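Side-chain contacts in sugar isomerase (Sinorhizobium meliloti, PDB 3QC0), which binds a zinc ion in a TIM barrel of the xylose isomerase-like family and probably isomerises a sugar: residues 160-165 / 172-177; 119-124 / 153-158. All blocks are in the same frame, centred on the assembly; numbering follows the deposited sequence. Where two conformers were deposited one is given.

Both interactions lie in one sector of the eight-stranded barrel, their centres about 9 Å apart, and both are buried. Interaction 1 packs helix 158-168 on the strand that follows it, 172-177; interaction 2 packs the preceding helix, 114-135, on the loop leading from strand 139-141 into helix 158-168. They meet where Ile-164 CD1 lies 3.8 Å from Val-155 CG2, and where Gln-160 NE2 probably donates a hydrogen bond to Cys-154 O. Strand 172-177 ends in Asp-177, a ligand of the zinc ion with Glu-142, His-204 and Glu-248. The side chains of Val-174 and Val-155 each lie about 7 Å from that of Glu-142, but about 11 and 12 Å from the zinc ion, so they back the barrel wall without touching the metal.

Interaction 1. Residues 160-165 / 172-177; sequences QALDIC and VGVAID
Val-174 pushes its CG1 methyl into the helix that precedes its own strand, where it overlaps Ala-161, Leu-162 and Cys-165 at once. This is the second half of a beta-alpha-beta unit of the TIM barrel (strand 139-141, helix 158-168, strand 172-177), and the two short axes run antiparallel, at 164° and 8.0 Å. With CG1 anti to the carbonyl carbon (chi1 -64°), the methyl reaches Ala-161 CB at 3.8 Å and Leu-162 CD2 at 3.7 Å. Ala-161 suits its place because a lone methyl lets the helix sit close, whereas Leu-162, branching further out, crosses the valine at about a right angle and also packs on helix 187-196. A beta-branched valine fits an extended strand and offers the helix a broad apolar surface. One turn on from Ala-161, Cys-165 lies over the start of the strand, its small polarisable sulfur, SG, meeting Val-174 CG1 at 3.9 Å as well as strand backbone. At the other end of the strand, Asp-177 binds zinc through OD2, while its OD1 caps the following helix at Tyr-179 N. The backbone contact of Cys-165 SG is with Gly-173 O, 3.5 Å away.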
loop_
_atom_site.group_PDB
_atom_site.type_symbol
_atom_site.label_atom_id
_atom_site.label_comp_id
_atom_site.label_asym_id
_atom_site.label_seq_id
_atom_site.Cartn_x
_atom_site.Cartn_y
_atom_site.Cartn_z
ATOM N N GLN A 160 -2.004 -10.283 -8.678
ATOM C CA GLN A 160 -1.795 -9.659 -9.949
ATOM C C GLN A 160 -0.521 -10.216 -10.587
ATOM O O GLN A 160 -0.493 -10.478 -11.785
ATOM C CB GLN A 160 -1.714 -8.148 -9.760
ATOM C CG GLN A 160 -1.376 -7.381 -11.024
ATOM C CD GLN A 160 -0.897 -5.963 -10.741
ATOM O OE1 GLN A 160 -0.569 -5.645 -9.597
ATOM N NE2 GLN A 160 -0.799 -5.140 -11.791
ATOM N N ALA A 161 0.560 -10.323 -9.806
ATOM C CA ALA A 161 1.810 -10.890 -10.338
ATOM C C ALA A 161 1.578 -12.278 -10.908
ATOM O O ALA A 161 2.089 -12.643 -11.985
ATOM C CB ALA A 161 2.910 -10.898 -9.269
ATOM N N LEU A 162 0.846 -13.081 -10.152
ATOM C CA LEU A 162 0.529 -14.441 -10.618
ATOM C C LEU A 162 -0.367 -14.450 -11.858
ATOM O O LEU A 162 -0.204 -15.296 -12.738
ATOM C CB LEU A 162 -0.063 -15.265 -9.472
ATOM C CG LEU A 162 0.896 -15.530 -8.295
ATOM C CD1 LEU A 162 0.152 -16.125 -7.083
ATOM C CD2 LEU A 162 2.062 -16.477 -8.740
ATOM N N ASP A 163 -1.315 -13.527 -11.951
ATOM C CA ASP A 163 -2.118 -13.364 -13.166
ATOM C C ASP A 163 -1.223 -13.129 -14.382
ATOM O O ASP A 163 -1.439 -13.705 -15.459
ATOM C CB ASP A 163 -3.096 -12.199 -13.055
ATOM C CG ASP A 163 -4.276 -12.481 -12.133
ATOM O OD1 ASP A 163 -4.512 -13.629 -11.671
ATOM O OD2 ASP A 163 -4.985 -11.472 -11.842
ATOM N N ILE A 164 -0.186 -12.314 -14.213
ATOM C CA ILE A 164 0.716 -12.060 -15.309
ATOM C C ILE A 164 1.506 -13.327 -15.640
ATOM O O ILE A 164 1.698 -13.612 -16.809
ATOM C CB ILE A 164 1.676 -10.881 -14.988
ATOM C CG1 ILE A 164 0.877 -9.579 -14.752
ATOM C CG2 ILE A 164 2.784 -10.737 -16.067
ATOM C CD1 ILE A 164 1.687 -8.424 -14.148
ATOM N N CYS A 165 1.979 -14.054 -14.627
ATOM C CA CYS A 165 2.700 -15.328 -14.820
ATOM C C CYS A 165 1.836 -16.274 -15.607
ATOM O O CYS A 165 2.321 -16.938 -16.519
ATOM C CB CYS A 165 3.128 -15.936 -13.502
ATOM S SG CYS A 165 4.426 -15.071 -12.654
ATOM N N VAL A 172 8.675 -17.430 -16.162
ATOM C CA VAL A 172 8.389 -16.279 -15.323
ATOM C C VAL A 172 7.664 -16.753 -14.061
ATOM O O VAL A 172 6.716 -17.550 -14.095
ATOM C CB VAL A 172 7.695 -15.118 -16.101
ATOM C CG1 VAL A 172 6.315 -15.508 -16.647
ATOM C CG2 VAL A 172 7.606 -13.835 -15.215
ATOM N N GLY A 173 8.168 -16.267 -12.924
ATOM C CA GLY A 173 7.600 -16.574 -11.622
ATOM C C GLY A 173 7.553 -15.320 -10.780
ATOM O O GLY A 173 7.554 -14.215 -11.324
ATOM N N VAL A 174 7.561 -15.515 -9.467
ATOM C CA VAL A 174 7.436 -14.400 -8.524
ATOM C C VAL A 174 8.528 -14.402 -7.458
ATOM O O VAL A 174 8.978 -15.458 -7.014
ATOM C CB VAL A 174 6.002 -14.366 -7.858
ATOM C CG1 VAL A 174 4.915 -14.103 -8.906
ATOM C CG2 VAL A 174 5.710 -15.641 -7.015
ATOM N N ALA A 175 8.918 -13.209 -7.027
ATOM C CA ALA A 175 9.691 -12.992 -5.824
ATOM C C ALA A 175 8.746 -12.441 -4.764
ATOM O O ALA A 175 8.109 -11.415 -4.971
ATOM C CB ALA A 175 10.839 -11.973 -6.083
ATOM N N ILE A 176 8.683 -13.145 -3.649
ATOM C CA ILE A 176 7.786 -12.792 -2.548
ATOM C C ILE A 176 8.587 -12.104 -1.462
ATOM O O ILE A 176 9.367 -12.742 -0.748
ATOM C CB ILE A 176 7.004 -14.032 -2.005
ATOM C CG1 ILE A 176 6.233 -14.775 -3.122
ATOM C CG2 ILE A 176 6.043 -13.581 -0.858
ATOM C CD1 ILE A 176 5.585 -16.081 -2.662
ATOM N N ASP A 177 8.431 -10.782 -1.371
ATOM C CA ASP A 177 9.161 -9.950 -0.403
ATOM C C ASP A 177 8.155 -9.531 0.641
ATOM O O ASP A 177 7.141 -8.929 0.315
ATOM C CB ASP A 177 9.760 -8.757 -1.141
ATOM C CG ASP A 177 10.569 -7.823 -0.263
ATOM O OD1 ASP A 177 10.262 -7.710 0.933
ATOM O OD2 ASP A 177 11.515 -7.199 -0.810
#

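Interaction 2. Residues 119-124 / 153-158; sequences RMVVEG and ACVNTL
Val-121 faces the loop 153-158 with both its methyls, one for each of two neighbouring residues. CG2 meets Cys-154 SG at 3.7 Å, and CG1 meets Val-155 CG2 at 3.9 Å. Branching at CB is what lets one residue meet both, and a chi1 of 174°, with CG1 anti to the backbone N, turns the fork so that one methyl faces each partner. The small cysteine sulfur fits against the helix, where it also packs on Ile-114 and Ala-117; Val-155 carries the apolar surface on to Ala-104. In this way the contact joins helix 114-135 of the TIM barrel to the loop that leads out of strand 139-141, the strand just before zinc ligand Glu-142. Between the two segments, close packing involves these three buried residues, and just 99 Å² is buried in all. The solvent side of the helix, turned away from the loop, carries Arg-119 and Glu-123, both exposed, as suits charged residues. Within the loop, Asn-156 ND2 donates to Ala-153 O (2.9 Å, N-H...O angle 144°), approaching tilted from the carbonyl plane, and Thr-157 OG1 caps helix 158-168 at Gln-160 N. The contact between the segments is thus purely apolar and gives fit without direction; Arg-118, beside it on the helix, supplies directional hydrogen bonds to Cys-154 O and Asn-156 OD1.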
loop_
_atom_site.group_PDB
_atom_site.type_symbol
_atom_site.label_atom_id
_atom_site.label_comp_id
_atom_site.label_asym_id
_atom_site.label_seq_id
_atom_site.Cartn_x
_atom_site.Cartn_y
_atom_site.Cartn_z
ATOM N N ARG A 119 -0.412 -2.933 -18.778
ATOM C CA ARG A 119 -0.290 -3.627 -20.067
ATOM C C ARG A 119 1.145 -3.533 -20.603
ATOM O O ARG A 119 1.674 -4.499 -21.174
ATOM C CB ARG A 119 -1.261 -3.092 -21.108
ATOM C CG ARG A 119 -2.697 -3.446 -20.803
ATOM C CD ARG A 119 -3.624 -3.162 -21.977
ATOM N NE ARG A 119 -3.641 -1.750 -22.369
ATOM C CZ ARG A 119 -4.468 -0.829 -21.863
ATOM N NH1 ARG A 119 -5.332 -1.131 -20.914
ATOM N NH2 ARG A 119 -4.409 0.412 -22.318
HETATM N N MSE A 120 1.780 -2.387 -20.461
HETATM C CA MSE A 120 3.198 -2.214 -20.913
HETATM C C MSE A 120 4.129 -3.106 -20.152
HETATM O O MSE A 120 5.090 -3.608 -20.713
HETATM C CB MSE A 120 3.646 -0.778 -20.774
HETATM C CG MSE A 120 2.913 0.227 -21.636
HETATM SE SE MSE A 120 3.384 2.031 -21.230
HETATM C CE MSE A 120 2.223 2.948 -22.453
ATOM N N VAL A 121 3.862 -3.343 -18.874
ATOM C CA VAL A 121 4.618 -4.332 -18.077
ATOM C C VAL A 121 4.499 -5.733 -18.640
ATOM O O VAL A 121 5.480 -6.404 -18.877
ATOM C CB VAL A 121 4.212 -4.290 -16.571
ATOM C CG1 VAL A 121 4.877 -5.411 -15.802
ATOM C CG2 VAL A 121 4.580 -2.884 -15.960
ATOM N N VAL A 122 3.254 -6.140 -18.899
ATOM C CA VAL A 122 3.038 -7.489 -19.444
ATOM C C VAL A 122 3.759 -7.629 -20.807
ATOM O O VAL A 122 4.465 -8.610 -21.060
ATOM C CB VAL A 122 1.562 -7.827 -19.549
ATOM C CG1 VAL A 122 1.354 -9.206 -20.180
ATOM C CG2 VAL A 122 0.931 -7.737 -18.135
ATOM N N GLU A 123 3.578 -6.651 -21.677
ATOM C CA GLU A 123 4.195 -6.672 -22.985
ATOM C C GLU A 123 5.721 -6.644 -22.898
ATOM O O GLU A 123 6.416 -7.321 -23.660
ATOM C CB GLU A 123 3.723 -5.483 -23.804
ATOM C CG GLU A 123 2.289 -5.513 -24.235
ATOM C CD GLU A 123 1.836 -4.155 -24.864
ATOM O OE1 GLU A 123 2.626 -3.170 -24.941
ATOM O OE2 GLU A 123 0.676 -4.081 -25.265
ATOM N N GLY A 124 6.239 -5.907 -21.934
ATOM C CA GLY A 124 7.679 -5.792 -21.756
ATOM C C GLY A 124 8.278 -7.107 -21.296
ATOM O O GLY A 124 9.331 -7.565 -21.807
ATOM N N ALA A 153 6.757 0.789 -9.280
ATOM C CA ALA A 153 6.262 -0.513 -9.763
ATOM C C ALA A 153 4.788 -0.577 -9.659
ATOM O O ALA A 153 4.276 -0.508 -8.546
ATOM C CB ALA A 153 6.879 -1.717 -8.978
ATOM N N CYS A 154 4.139 -0.763 -10.804
ATOM C CA CYS A 154 2.689 -0.876 -10.846
ATOM C C CYS A 154 2.196 -2.335 -10.867
ATOM O O CYS A 154 1.040 -2.570 -11.136
ATOM C CB CYS A 154 2.152 -0.084 -12.032
ATOM S SG CYS A 154 2.663 -0.756 -13.666
ATOM N N VAL A 155 3.040 -3.264 -10.448
ATOM C CA VAL A 155 2.603 -4.639 -10.099
ATOM C C VAL A 155 2.659 -4.635 -8.573
ATOM O O VAL A 155 3.728 -4.503 -7.983
ATOM C CB VAL A 155 3.467 -5.745 -10.670
ATOM C CG1 VAL A 155 2.978 -7.138 -10.132
ATOM C CG2 VAL A 155 3.452 -5.690 -12.218
ATOM N N ASN A 156 1.460 -4.641 -7.964
ATOM C CA ASN A 156 1.303 -4.338 -6.551
ATOM C C ASN A 156 0.648 -5.374 -5.667
ATOM O O ASN A 156 0.492 -5.124 -4.467
ATOM C CB ASN A 156 0.541 -3.022 -6.427
ATOM C CG ASN A 156 1.276 -1.901 -7.112
ATOM O OD1 ASN A 156 0.840 -1.403 -8.152
ATOM N ND2 ASN A 156 2.461 -1.552 -6.573
ATOM N N THR A 157 0.223 -6.514 -6.230
ATOM C CA THR A 157 -0.291 -7.617 -5.411
ATOM C C THR A 157 0.279 -8.928 -5.947
ATOM O O THR A 157 0.573 -9.061 -7.154
ATOM C CB THR A 157 -1.826 -7.695 -5.379
ATOM O OG1 THR A 157 -2.311 -8.181 -6.641
ATOM C CG2 THR A 157 -2.446 -6.314 -4.923
ATOM N N LEU A 158 0.448 -9.888 -5.054
ATOM C CA LEU A 158 0.886 -11.203 -5.489
ATOM C C LEU A 158 -0.125 -11.814 -6.465
ATOM O O LEU A 158 0.284 -12.461 -7.434
ATOM C CB LEU A 158 1.125 -12.090 -4.282
ATOM C CG LEU A 158 1.618 -13.505 -4.538
ATOM C CD1 LEU A 158 2.926 -13.524 -5.345
ATOM C CD2 LEU A 158 1.801 -14.202 -3.155
#